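PDB 1WBA: albumin-1 from Psophocarpus tetragonolobus, which serves as a 2S seed storage protein and belongs to the family of leguminous Kunitz-type protease inhibitors. Local coordinates for residues 54-59 with 82-87; 76-81 with 118-123; 92-97 with 112-117. All blocks are in the same frame, centred on the assembly; numbering follows the deposited sequence.

In the fold
All three contacts belong to one beta-trefoil. Interaction 2 is the buried one, its centre about 8 Å from that of the chain, and joins strands 78-82 and 116-122 by two backbone bonds and apolar side chains. Interactions 1 and 3 lie further out and are only partly buried; three waters bridge interaction 1, and side-chain amides enter interaction 3. Interactions 1 and 2 are linked through the neighbouring strands 56-61 and 78-82, and 2 and 3 through strand 116-122. Trp92 of interaction 3 reaches both of the others: its backbone N lies 3.0 Å from Ile80 O, and its NE1 packs 3.2 Å from CZ of Phe82.

Interaction 1 of 3, residues 54-59 with 82-87; sequences MYATSI and FATDPH
Tyr55 meets Phe82, Pro86 and His87 where strand 56-61 of the beta-trefoil pairs with the end of strand 78-82, just before the loop that follows. The aromatic contacts form a small cluster. Tyr55 turns its ring edge toward the face of Phe82, an offset edge-to-face pair with planes at 82°, and offers its own face to the edge of His87, with planes at 74°. The tyrosine CG lies anti to its carbonyl carbon (chi1 -66°), which carries the ring out over the loop while CB rests 3.6 Å from Phe82 CD1. Trp92 also meets the Phe82 ring.

Aliphatic groups pack against these rings. Pro86, which follows a cis peptide bond, crosses Tyr55 at about a right angle, its CD 3.7 Å from Tyr55 CE1. Thr57 brings CG2 to Phe82 CD1, and its OG1 is bonded to Tyr19 O.

The one direct hydrogen bond between the segments is nearly straight at hydrogen: Ala83 N gives to Ala56 O at 2.9 Å, the donor standing above the carbonyl plane. That oxygen also accepts a hydrogen bond from a water that accepts from Thr84 N. A second water accepts a hydrogen bond from Ala56 N and reaches Thr84 OG1. A third joins the two rings at their edges, bound to Tyr55 OH and lying 2.8 Å from His87 NE2.

Interaction 2 of 3, residues 76-81 with 118-123; sequences MRLKIN and FTIQKG
Leu78 and Phe118 form a single antiparallel, hydrogen-bonded bridge, with their CA atoms 5.1 Å apart. The short strand segments 78-81 and 118-122 run at 101° to each other, so they touch at a crossing and soon part. The two bonds differ: Leu78 N gives to Phe118 O at 2.8 Å, bent at hydrogen but lying nearly along the C=O axis, whereas Phe118 N reaches Leu78 O at 3.2 Å, straighter at hydrogen and with the donor tilted from the carbonyl plane. On the side of Met76 and Ile120 the chains are already too far apart to bond directly, and a water spans the gap, giving to Met76 O at 2.7 Å and accepting from Ile120 N at 2.8 Å.

The side chains that meet are almost wholly apolar. Leu78 and Ile120 cross at about a right angle, touching through their CD1 methyls 3.7 Å apart. Ile80 sets its CD1 4.1 Å from CB of Phe118, again nearly crosswise; having CG1 anti to the carbonyl carbon (chi1 -62°) points this methyl at the CB and CG of Phe118. Thr119 turns its methyl CG2, not its hydroxyl, to Met76 O at 3.6 Å. Phe118 packs edge-to-face with Phe134, while the guanidinium of Arg77 is engaged by Glu62 and Cys135 O.

With hydrocarbon on both strands, the polar work across this buried crossing falls to the backbone and one water, which between them supply partners for the amides of Leu78, Phe118 and Ile120.

Interaction 3 of 3, residues 92-97 with 112-117; sequences WSVVDF and NQVKGA
Between Val94 N and Val114 O a water takes the place of a direct backbone bond: it accepts from Val94 N at 2.9 Å and gives to Val114 O at 2.6 Å. The strands concerned are 92-97, the middle one of a three-stranded antiparallel sheet in the beta-trefoil, and the short, weakly bonded 113-114 at its margin. Val114 N does give directly to Val94 O at 2.7 Å, close to straight at 167°, and beyond it Asp96 N gives to Asn112 O at 2.9 Å, almost in line with the C=O bond.

Side chains go to both faces of the sheet. On one, CG1 of Val94 and CG2 of Val114 are 4.0 Å apart, with Phe134 of strand 130-136 packed against both residues. On the other lie Val95 and Gln113. Gln113 has CG anti to its carbonyl carbon (chi1 -75°) and is extended beyond, an arrangement that runs its chain past CG2 of Val95 and brings CD to 3.7 Å from Ser93 OG. The polar ends are used by others: Gln113 OE1 accepts from Gly108 N, and Ser93 OG is bonded to Lys105 O. With an alanine here, Gly108 N would probably lose its acceptor, Val95 the methylene that lies against it, and Ser93 the neighbouring amide.

Asn112 closes the far end, where Asp96 is the centre of an inverse gamma turn. The carboxamide of Asn112 has two neighbours: OD1 lies 3.5 Å from CG1 of Val95, while ND2 makes a weak, bent bond to Asp96 O at 2.7 Å, with 122° at hydrogen.

Interaction 1 of 3, residues 54-59 with 82-87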
ATOM      1  N   MET A  54       4.359  -6.235  10.894  1.00 12.46           N
ATOM      2  CA  MET A  54       4.225  -4.906  10.313  1.00 14.22           C
ATOM      3  C   MET A  54       5.481  -4.578   9.545  1.00 13.57           C
ATOM      4  O   MET A  54       6.449  -4.045  10.101  1.00 13.42           O
ATOM      5  CB  MET A  54       3.895  -3.823  11.357  1.00 17.64           C
ATOM      6  CG  MET A  54       4.505  -3.979  12.728  1.00 24.84           C
ATOM      7  SD  MET A  54       3.865  -2.703  13.853  1.00 31.36           S
ATOM      8  CE  MET A  54       2.281  -3.390  14.356  1.00 27.31           C
ATOM      9  N   TYR A  55       5.479  -4.940   8.264  1.00 10.16           N
ATOM     10  CA  TYR A  55       6.634  -4.706   7.405  1.00  8.51           C
ATOM     11  C   TYR A  55       6.807  -3.226   7.016  1.00 10.51           C
ATOM     12  O   TYR A  55       5.823  -2.514   6.736  1.00  9.87           O
ATOM     13  CB  TYR A  55       6.535  -5.551   6.130  1.00  6.09           C
ATOM     14  CG  TYR A  55       6.631  -7.061   6.325  1.00  9.58           C
ATOM     15  CD1 TYR A  55       7.550  -7.621   7.222  1.00  9.49           C
ATOM     16  CD2 TYR A  55       5.833  -7.933   5.574  1.00  8.04           C
ATOM     17  CE1 TYR A  55       7.676  -9.012   7.353  1.00 11.18           C
ATOM     18  CE2 TYR A  55       5.951  -9.322   5.698  1.00  8.25           C
ATOM     19  CZ  TYR A  55       6.870  -9.853   6.591  1.00 10.51           C
ATOM     20  OH  TYR A  55       6.987 -11.216   6.718  1.00  8.42           O
ATOM     21  N   ALA A  56       8.063  -2.782   6.974  1.00  7.23           N
ATOM     22  CA  ALA A  56       8.381  -1.411   6.600  1.00  9.09           C
ATOM     23  C   ALA A  56       8.430  -1.350   5.081  1.00  8.22           C
ATOM     24  O   ALA A  56       8.781  -2.332   4.422  1.00 10.49           O
ATOM     25  CB  ALA A  56       9.723  -1.009   7.174  1.00  6.47           C
ATOM     26  N   THR A  57       8.097  -0.188   4.531  1.00  7.07           N
ATOM     27  CA  THR A  57       8.096   0.032   3.097  1.00  7.01           C
ATOM     28  C   THR A  57       8.785   1.351   2.728  1.00  8.02           C
ATOM     29  O   THR A  57       8.758   2.319   3.501  1.00  8.78           O
ATOM     30  CB  THR A  57       6.642   0.155   2.552  1.00  7.52           C
ATOM     31  OG1 THR A  57       5.893   1.043   3.394  1.00  9.57           O
ATOM     32  CG2 THR A  57       5.940  -1.190   2.524  1.00  5.87           C
ATOM     33  N   SER A  58       9.458   1.370   1.583  1.00  7.19           N
ATOM     34  CA  SER A  58      10.040   2.616   1.079  1.00  8.51           C
ATOM     35  C   SER A  58       8.924   3.207   0.229  1.00  7.86           C
ATOM     36  O   SER A  58       8.197   2.463  -0.469  1.00  7.88           O
ATOM     37  CB  SER A  58      11.239   2.353   0.178  1.00  8.71           C
ATOM     38  OG  SER A  58      12.216   1.636   0.893  1.00 17.08           O
ATOM     39  N   ILE A  59       8.767   4.522   0.308  1.00  6.56           N
ATOM     40  CA  ILE A  59       7.744   5.229  -0.450  1.00  7.14           C
ATOM     41  C   ILE A  59       8.507   6.236  -1.315  1.00  7.85           C
ATOM     42  O   ILE A  59       9.211   7.111  -0.795  1.00  9.31           O
ATOM     43  CB  ILE A  59       6.739   5.918   0.505  1.00  7.70           C
ATOM     44  CG1 ILE A  59       6.111   4.861   1.423  1.00  7.10           C
ATOM     45  CG2 ILE A  59       5.672   6.652  -0.296  1.00  8.98           C
ATOM     46  CD1 ILE A  59       5.197   5.394   2.461  1.00  9.82           C
ATOM     47  N   PHE A  82       8.646  -3.149  -0.312  1.00  9.09           N
ATOM     48  CA  PHE A  82       9.051  -3.589   1.023  1.00  8.43           C
ATOM     49  C   PHE A  82      10.535  -3.281   1.224  1.00  8.76           C
ATOM     50  O   PHE A  82      11.354  -3.501   0.338  1.00  8.99           O
ATOM     51  CB  PHE A  82       8.727  -5.068   1.229  1.00  7.27           C
ATOM     52  CG  PHE A  82       7.265  -5.334   1.370  1.00  6.23           C
ATOM     53  CD1 PHE A  82       6.605  -4.990   2.537  1.00  6.61           C
ATOM     54  CD2 PHE A  82       6.535  -5.884   0.313  1.00  5.12           C
ATOM     55  CE1 PHE A  82       5.226  -5.179   2.670  1.00  5.57           C
ATOM     56  CE2 PHE A  82       5.155  -6.079   0.429  1.00  4.67           C
ATOM     57  CZ  PHE A  82       4.496  -5.726   1.609  1.00  4.82           C
ATOM     58  N   ALA A  83      10.867  -2.780   2.400  1.00  9.87           N
ATOM     59  CA  ALA A  83      12.226  -2.359   2.684  1.00 13.58           C
ATOM     60  C   ALA A  83      13.076  -3.358   3.421  1.00 15.66           C
ATOM     61  O   ALA A  83      14.299  -3.264   3.418  1.00 19.56           O
ATOM     62  CB  ALA A  83      12.188  -1.041   3.452  1.00 14.68           C
ATOM     63  N   THR A  84      12.445  -4.326   4.049  1.00 16.24           N
ATOM     64  CA  THR A  84      13.199  -5.294   4.807  1.00 19.36           C
ATOM     65  C   THR A  84      12.965  -6.744   4.396  1.00 20.10           C
ATOM     66  O   THR A  84      12.106  -7.063   3.558  1.00 17.02           O
ATOM     67  CB  THR A  84      12.841  -5.179   6.287  1.00 18.19           C
ATOM     68  OG1 THR A  84      11.502  -5.641   6.485  1.00 20.37           O
ATOM     69  CG2 THR A  84      12.925  -3.726   6.738  1.00 20.56           C
ATOM     70  N   ASP A  85      13.780  -7.622   4.966  1.00 18.14           N
ATOM     71  CA  ASP A  85      13.632  -9.043   4.733  1.00 19.24           C
ATOM     72  C   ASP A  85      12.312  -9.358   5.420  1.00 17.55           C
ATOM     73  O   ASP A  85      11.938  -8.681   6.386  1.00 17.85           O
ATOM     74  CB  ASP A  85      14.768  -9.815   5.407  1.00 21.55           C
ATOM     75  CG  ASP A  85      16.125  -9.527   4.784  1.00 22.50           C
ATOM     76  OD1 ASP A  85      16.253  -9.514   3.542  1.00 23.79           O
ATOM     77  OD2 ASP A  85      17.079  -9.326   5.555  1.00 29.40           O
ATOM     78  N   PRO A  86      11.624 -10.428   4.996  1.00 15.68           N
ATOM     79  CA  PRO A  86      11.974 -11.372   3.934  1.00 15.37           C
ATOM     80  C   PRO A  86      11.638 -10.949   2.501  1.00 15.32           C
ATOM     81  O   PRO A  86      11.913 -11.690   1.560  1.00 16.21           O
ATOM     82  CB  PRO A  86      11.190 -12.609   4.339  1.00 13.83           C
ATOM     83  CG  PRO A  86       9.938 -12.022   4.883  1.00 15.88           C
ATOM     84  CD  PRO A  86      10.418 -10.872   5.716  1.00 13.17           C
ATOM     85  N   HIS A  87      11.081  -9.757   2.323  1.00 13.46           N
ATOM     86  CA  HIS A  87      10.681  -9.311   0.995  1.00 13.58           C
ATOM     87  C   HIS A  87      11.355  -8.021   0.593  1.00 14.17           C
ATOM     88  O   HIS A  87      10.754  -7.178  -0.066  1.00 13.16           O
ATOM     89  CB  HIS A  87       9.165  -9.126   0.947  1.00 13.34           C
ATOM     90  CG  HIS A  87       8.404 -10.296   1.477  1.00 10.60           C
ATOM     91  ND1 HIS A  87       8.320 -11.498   0.806  1.00 14.50           N
ATOM     92  CD2 HIS A  87       7.745 -10.475   2.646  1.00  9.33           C
ATOM     93  CE1 HIS A  87       7.651 -12.369   1.540  1.00 11.94           C
ATOM     94  NE2 HIS A  87       7.290 -11.769   2.665  1.00 14.04           N
TER
HETATM   95  O   HOH W   1       5.892 -12.670   4.938  1.00  9.61           O
HETATM   96  O   HOH W   2       9.733  -4.876   4.611  1.00 13.58           O
HETATM   97  O   HOH W   3      10.027  -4.253   8.313  1.00 21.39           O

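Interaction 2 of 3, residues 76-81 with 118-123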
ATOM      1  N   MET A  76       0.450  12.665  -5.337  1.00  5.93           N
ATOM      2  CA  MET A  76       1.669  12.476  -6.114  1.00  6.77           C
ATOM      3  C   MET A  76       1.789  10.980  -6.407  1.00  5.93           C
ATOM      4  O   MET A  76       1.526  10.172  -5.512  1.00  7.34           O
ATOM      5  CB  MET A  76       2.856  12.934  -5.263  1.00  9.73           C
ATOM      6  CG  MET A  76       4.259  12.501  -5.761  1.00 14.87           C
ATOM      7  SD  MET A  76       5.576  13.087  -4.723  1.00 15.16           S
ATOM      8  CE  MET A  76       5.618  14.762  -5.124  1.00 16.32           C
ATOM      9  N   ARG A  77       2.087  10.616  -7.657  1.00  4.83           N
ATOM     10  CA  ARG A  77       2.223   9.208  -8.025  1.00  5.79           C
ATOM     11  C   ARG A  77       3.437   8.571  -7.373  1.00  5.48           C
ATOM     12  O   ARG A  77       4.556   9.095  -7.486  1.00  5.68           O
ATOM     13  CB  ARG A  77       2.249   9.039  -9.546  1.00  6.33           C
ATOM     14  CG  ARG A  77       0.975   9.556 -10.209  1.00  8.47           C
ATOM     15  CD  ARG A  77       1.035   9.402 -11.721  1.00 10.98           C
ATOM     16  NE  ARG A  77       0.807   8.029 -12.175  1.00 12.40           N
ATOM     17  CZ  ARG A  77      -0.400   7.496 -12.302  1.00 11.22           C
ATOM     18  NH1 ARG A  77      -1.464   8.215 -11.995  1.00 14.14           N
ATOM     19  NH2 ARG A  77      -0.555   6.286 -12.814  1.00 12.97           N
ATOM     20  N   LEU A  78       3.215   7.413  -6.743  1.00  5.31           N
ATOM     21  CA  LEU A  78       4.245   6.703  -5.995  1.00  4.45           C
ATOM     22  C   LEU A  78       4.443   5.259  -6.353  1.00  5.94           C
ATOM     23  O   LEU A  78       3.539   4.593  -6.863  1.00  6.13           O
ATOM     24  CB  LEU A  78       3.876   6.693  -4.509  1.00  5.16           C
ATOM     25  CG  LEU A  78       3.370   7.997  -3.912  1.00  5.97           C
ATOM     26  CD1 LEU A  78       2.742   7.686  -2.574  1.00  9.41           C
ATOM     27  CD2 LEU A  78       4.515   9.011  -3.800  1.00  5.61           C
ATOM     28  N   LYS A  79       5.614   4.772  -5.968  1.00  6.26           N
ATOM     29  CA  LYS A  79       6.000   3.384  -6.105  1.00  7.86           C
ATOM     30  C   LYS A  79       6.252   2.995  -4.648  1.00  8.13           C
ATOM     31  O   LYS A  79       6.869   3.763  -3.894  1.00  8.09           O
ATOM     32  CB  LYS A  79       7.278   3.251  -6.933  1.00 13.49           C
ATOM     33  CG  LYS A  79       7.819   1.827  -6.993  1.00 23.09           C
ATOM     34  CD  LYS A  79       8.787   1.631  -8.162  1.00 31.92           C
ATOM     35  CE  LYS A  79       8.038   1.398  -9.493  1.00 37.17           C
ATOM     36  NZ  LYS A  79       7.180   2.544  -9.967  1.00 41.21           N
ATOM     37  N   ILE A  80       5.716   1.850  -4.224  1.00  6.49           N
ATOM     38  CA  ILE A  80       5.883   1.389  -2.849  1.00  4.27           C
ATOM     39  C   ILE A  80       6.532   0.025  -2.876  1.00  5.14           C
ATOM     40  O   ILE A  80       6.142  -0.824  -3.661  1.00  5.47           O
ATOM     41  CB  ILE A  80       4.518   1.319  -2.109  1.00  5.78           C
ATOM     42  CG1 ILE A  80       3.896   2.723  -2.036  1.00  7.28           C
ATOM     43  CG2 ILE A  80       4.701   0.776  -0.698  1.00  3.74           C
ATOM     44  CD1 ILE A  80       2.521   2.790  -1.397  1.00  7.36           C
ATOM     45  N   ASN A  81       7.557  -0.173  -2.063  1.00  5.29           N
ATOM     46  CA  ASN A  81       8.214  -1.471  -2.023  1.00  8.85           C
ATOM     47  C   ASN A  81       8.621  -1.851  -0.611  1.00  8.33           C
ATOM     48  O   ASN A  81       8.856  -0.981   0.226  1.00  9.83           O
ATOM     49  CB  ASN A  81       9.416  -1.510  -2.976  1.00 11.04           C
ATOM     50  CG  ASN A  81      10.598  -0.666  -2.493  1.00 14.13           C
ATOM     51  OD1 ASN A  81      11.384  -1.109  -1.659  1.00 18.45           O
ATOM     52  ND2 ASN A  81      10.747   0.531  -3.042  1.00 14.65           N
ATOM     53  N   PHE A 118       0.364   4.395  -6.987  1.00  6.37           N
ATOM     54  CA  PHE A 118      -0.369   4.616  -5.753  1.00  5.38           C
ATOM     55  C   PHE A 118      -0.289   6.086  -5.410  1.00  5.06           C
ATOM     56  O   PHE A 118       0.641   6.746  -5.846  1.00  5.30           O
ATOM     57  CB  PHE A 118       0.276   3.813  -4.618  1.00  6.52           C
ATOM     58  CG  PHE A 118       0.148   2.330  -4.784  1.00  6.60           C
ATOM     59  CD1 PHE A 118      -1.016   1.682  -4.406  1.00  7.12           C
ATOM     60  CD2 PHE A 118       1.168   1.590  -5.365  1.00  6.24           C
ATOM     61  CE1 PHE A 118      -1.167   0.306  -4.605  1.00  7.95           C
ATOM     62  CE2 PHE A 118       1.027   0.223  -5.569  1.00  8.34           C
ATOM     63  CZ  PHE A 118      -0.149  -0.422  -5.189  1.00  6.90           C
ATOM     64  N   THR A 119      -1.300   6.619  -4.721  1.00  5.81           N
ATOM     65  CA  THR A 119      -1.265   8.024  -4.257  1.00  6.29           C
ATOM     66  C   THR A 119      -1.782   8.052  -2.818  1.00  7.04           C
ATOM     67  O   THR A 119      -2.386   7.078  -2.340  1.00  6.56           O
ATOM     68  CB  THR A 119      -2.106   9.017  -5.127  1.00  3.32           C
ATOM     69  OG1 THR A 119      -3.492   8.700  -5.037  1.00  7.22           O
ATOM     70  CG2 THR A 119      -1.685   8.979  -6.568  1.00  6.18           C
ATOM     71  N   ILE A 120      -1.556   9.161  -2.131  1.00  4.86           N
ATOM     72  CA  ILE A 120      -1.987   9.308  -0.745  1.00  3.18           C
ATOM     73  C   ILE A 120      -2.844  10.557  -0.620  1.00  5.64           C
ATOM     74  O   ILE A 120      -2.538  11.579  -1.248  1.00  6.69           O
ATOM     75  CB  ILE A 120      -0.761   9.514   0.195  1.00  3.35           C
ATOM     76  CG1 ILE A 120       0.151   8.283   0.184  1.00  5.10           C
ATOM     77  CG2 ILE A 120      -1.229   9.842   1.598  1.00  3.97           C
ATOM     78  CD1 ILE A 120       1.533   8.505   0.792  1.00  4.55           C
ATOM     79  N   GLN A 121      -3.917  10.471   0.164  1.00  4.19           N
ATOM     80  CA  GLN A 121      -4.802  11.605   0.428  1.00  5.44           C
ATOM     81  C   GLN A 121      -5.161  11.548   1.901  1.00  5.82           C
ATOM     82  O   GLN A 121      -5.025  10.494   2.514  1.00  4.68           O
ATOM     83  CB  GLN A 121      -6.097  11.496  -0.355  1.00  5.51           C
ATOM     84  CG  GLN A 121      -6.009  11.915  -1.776  1.00  5.71           C
ATOM     85  CD  GLN A 121      -7.369  12.069  -2.394  1.00  6.65           C
ATOM     86  OE1 GLN A 121      -8.395  11.823  -1.757  1.00 10.09           O
ATOM     87  NE2 GLN A 121      -7.397  12.441  -3.647  1.00  6.94           N
ATOM     88  N   LYS A 122      -5.589  12.670   2.480  1.00  7.31           N
ATOM     89  CA  LYS A 122      -6.003  12.697   3.881  1.00  9.72           C
ATOM     90  C   LYS A 122      -7.082  11.642   4.037  1.00 10.56           C
ATOM     91  O   LYS A 122      -7.982  11.557   3.202  1.00 11.33           O
ATOM     92  CB  LYS A 122      -6.600  14.048   4.249  1.00 13.65           C
ATOM     93  CG  LYS A 122      -5.575  15.117   4.407  1.00 18.91           C
ATOM     94  CD  LYS A 122      -6.214  16.442   4.771  1.00 17.69           C
ATOM     95  CE  LYS A 122      -5.178  17.561   4.679  1.00 21.18           C
ATOM     96  NZ  LYS A 122      -4.723  17.813   3.265  1.00 19.09           N
ATOM     97  N   GLY A 123      -7.000  10.861   5.107  1.00 10.64           N
ATOM     98  CA  GLY A 123      -7.949   9.786   5.327  1.00 14.52           C
ATOM     99  C   GLY A 123      -9.113  10.097   6.243  1.00 18.06           C
ATOM    100  O   GLY A 123     -10.155   9.445   6.141  1.00 19.30           O
TER
HETATM  101  O   HOH W   4       0.782  10.550  -2.974  1.00  6.42           O

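Interaction 3 of 3, residues 92-97 with 112-117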
ATOM      1  N   TRP A  92       4.973  -3.380  -4.571  1.00  7.24           N
ATOM      2  CA  TRP A  92       3.526  -3.580  -4.480  1.00  4.92           C
ATOM      3  C   TRP A  92       2.943  -3.472  -5.883  1.00  7.29           C
ATOM      4  O   TRP A  92       3.339  -2.596  -6.665  1.00  8.05           O
ATOM      5  CB  TRP A  92       2.893  -2.472  -3.644  1.00  3.77           C
ATOM      6  CG  TRP A  92       3.149  -2.522  -2.164  1.00  4.73           C
ATOM      7  CD1 TRP A  92       4.154  -3.188  -1.495  1.00  5.10           C
ATOM      8  CD2 TRP A  92       2.332  -1.910  -1.165  1.00  5.06           C
ATOM      9  NE1 TRP A  92       3.990  -3.029  -0.133  1.00  7.37           N
ATOM     10  CE2 TRP A  92       2.886  -2.254   0.097  1.00  7.02           C
ATOM     11  CE3 TRP A  92       1.184  -1.109  -1.208  1.00  6.54           C
ATOM     12  CZ2 TRP A  92       2.320  -1.811   1.303  1.00  9.47           C
ATOM     13  CZ3 TRP A  92       0.620  -0.676  -0.011  1.00  6.38           C
ATOM     14  CH2 TRP A  92       1.191  -1.032   1.230  1.00  8.37           C
ATOM     15  N   SER A  93       1.967  -4.310  -6.198  1.00  5.01           N
ATOM     16  CA  SER A  93       1.345  -4.243  -7.509  1.00  6.02           C
ATOM     17  C   SER A  93      -0.121  -4.582  -7.366  1.00  5.26           C
ATOM     18  O   SER A  93      -0.535  -5.118  -6.348  1.00  4.91           O
ATOM     19  CB  SER A  93       2.012  -5.226  -8.491  1.00  8.08           C
ATOM     20  OG  SER A  93       1.644  -6.578  -8.247  1.00  9.65           O
ATOM     21  N   VAL A  94      -0.910  -4.223  -8.371  1.00  4.50           N
ATOM     22  CA  VAL A  94      -2.332  -4.541  -8.386  1.00  5.09           C
ATOM     23  C   VAL A  94      -2.548  -5.587  -9.483  1.00  6.36           C
ATOM     24  O   VAL A  94      -2.102  -5.420 -10.620  1.00  7.36           O
ATOM     25  CB  VAL A  94      -3.158  -3.283  -8.662  1.00  3.86           C
ATOM     26  CG1 VAL A  94      -4.628  -3.622  -8.869  1.00  3.80           C
ATOM     27  CG2 VAL A  94      -3.001  -2.321  -7.484  1.00  7.70           C
ATOM     28  N   VAL A  95      -3.188  -6.688  -9.124  1.00  5.80           N
ATOM     29  CA  VAL A  95      -3.456  -7.771 -10.064  1.00  6.68           C
ATOM     30  C   VAL A  95      -4.968  -7.922 -10.230  1.00  5.90           C
ATOM     31  O   VAL A  95      -5.714  -7.922  -9.243  1.00  5.90           O
ATOM     32  CB  VAL A  95      -2.829  -9.096  -9.531  1.00  7.07           C
ATOM     33  CG1 VAL A  95      -3.219 -10.301 -10.404  1.00  6.25           C
ATOM     34  CG2 VAL A  95      -1.301  -8.952  -9.447  1.00  4.64           C
ATOM     35  N   ASP A  96      -5.443  -7.972 -11.469  1.00  6.63           N
ATOM     36  CA  ASP A  96      -6.878  -8.143 -11.698  1.00  9.00           C
ATOM     37  C   ASP A  96      -7.124  -9.646 -11.574  1.00  9.36           C
ATOM     38  O   ASP A  96      -7.169 -10.394 -12.558  1.00 10.66           O
ATOM     39  CB  ASP A  96      -7.287  -7.616 -13.067  1.00 10.56           C
ATOM     40  CG  ASP A  96      -8.760  -7.360 -13.153  1.00 12.57           C
ATOM     41  OD1 ASP A  96      -9.510  -7.900 -12.312  1.00 15.20           O
ATOM     42  OD2 ASP A  96      -9.173  -6.592 -14.037  1.00 18.39           O
ATOM     43  N   PHE A  97      -7.251 -10.055 -10.324  1.00  8.87           N
ATOM     44  CA  PHE A  97      -7.378 -11.448  -9.928  1.00  8.89           C
ATOM     45  C   PHE A  97      -8.725 -12.104 -10.157  1.00  8.66           C
ATOM     46  O   PHE A  97      -9.724 -11.753  -9.526  1.00  8.93           O
ATOM     47  CB  PHE A  97      -6.963 -11.566  -8.456  1.00  8.03           C
ATOM     48  CG  PHE A  97      -6.413 -12.901  -8.083  1.00  9.83           C
ATOM     49  CD1 PHE A  97      -5.089 -13.217  -8.348  1.00  8.83           C
ATOM     50  CD2 PHE A  97      -7.223 -13.842  -7.457  1.00 13.51           C
ATOM     51  CE1 PHE A  97      -4.572 -14.460  -7.987  1.00 13.48           C
ATOM     52  CE2 PHE A  97      -6.719 -15.086  -7.090  1.00 15.33           C
ATOM     53  CZ  PHE A  97      -5.389 -15.398  -7.354  1.00 12.26           C
ATOM     54  N   ASN A 112      -1.358 -10.898 -14.848  1.00 11.09           N
ATOM     55  CA  ASN A 112      -2.431  -9.897 -14.952  1.00 11.65           C
ATOM     56  C   ASN A 112      -2.341  -8.653 -14.048  1.00 10.81           C
ATOM     57  O   ASN A 112      -3.300  -8.298 -13.353  1.00 10.07           O
ATOM     58  CB  ASN A 112      -3.829 -10.563 -14.849  1.00 12.58           C
ATOM     59  CG  ASN A 112      -3.909 -11.677 -13.775  1.00 16.28           C
ATOM     60  OD1 ASN A 112      -2.887 -12.240 -13.349  1.00 16.51           O
ATOM     61  ND2 ASN A 112      -5.132 -12.013 -13.364  1.00 14.81           N
ATOM     62  N   GLN A 113      -1.193  -7.977 -14.090  1.00 12.87           N
ATOM     63  CA  GLN A 113      -0.973  -6.769 -13.295  1.00 11.80           C
ATOM     64  C   GLN A 113      -1.529  -5.551 -14.011  1.00 11.59           C
ATOM     65  O   GLN A 113      -1.474  -5.456 -15.242  1.00 14.00           O
ATOM     66  CB  GLN A 113       0.515  -6.560 -13.019  1.00 12.67           C
ATOM     67  CG  GLN A 113       1.073  -7.481 -11.965  1.00 17.63           C
ATOM     68  CD  GLN A 113       2.577  -7.355 -11.781  1.00 19.87           C
ATOM     69  OE1 GLN A 113       3.216  -8.281 -11.309  1.00 22.59           O
ATOM     70  NE2 GLN A 113       3.140  -6.201 -12.125  1.00 21.74           N
ATOM     71  N   VAL A 114      -2.052  -4.619 -13.231  1.00  9.35           N
ATOM     72  CA  VAL A 114      -2.625  -3.384 -13.737  1.00  8.48           C
ATOM     73  C   VAL A 114      -1.577  -2.274 -13.652  1.00  9.07           C
ATOM     74  O   VAL A 114      -1.016  -2.036 -12.582  1.00 10.80           O
ATOM     75  CB  VAL A 114      -3.837  -2.988 -12.878  1.00 11.18           C
ATOM     76  CG1 VAL A 114      -4.501  -1.707 -13.434  1.00  9.18           C
ATOM     77  CG2 VAL A 114      -4.820  -4.154 -12.811  1.00 12.92           C
ATOM     78  N   LYS A 115      -1.292  -1.612 -14.772  1.00  8.03           N
ATOM     79  CA  LYS A 115      -0.315  -0.535 -14.769  1.00  8.04           C
ATOM     80  C   LYS A 115      -0.926   0.687 -14.087  1.00  6.91           C
ATOM     81  O   LYS A 115      -2.061   1.053 -14.364  1.00  7.38           O
ATOM     82  CB  LYS A 115       0.085  -0.191 -16.193  1.00 10.01           C
ATOM     83  CG  LYS A 115       0.982  -1.227 -16.826  1.00 14.42           C
ATOM     84  N   GLY A 116      -0.174   1.305 -13.189  1.00  8.04           N
ATOM     85  CA  GLY A 116      -0.672   2.465 -12.486  1.00  5.39           C
ATOM     86  C   GLY A 116       0.247   2.757 -11.333  1.00  7.29           C
ATOM     87  O   GLY A 116       1.276   2.093 -11.175  1.00  8.61           O
ATOM     88  N   ALA A 117      -0.142   3.706 -10.495  1.00  6.55           N
ATOM     89  CA  ALA A 117       0.670   4.104  -9.353  1.00  7.46           C
ATOM     90  C   ALA A 117      -0.235   4.321  -8.170  1.00  6.70           C
ATOM     91  O   ALA A 117      -1.444   4.434  -8.330  1.00  7.38           O
ATOM     92  CB  ALA A 117       1.433   5.413  -9.666  1.00  5.05           C
TER
HETATM   93  O   HOH W   5       0.363  -2.686 -10.439  1.00  9.37           O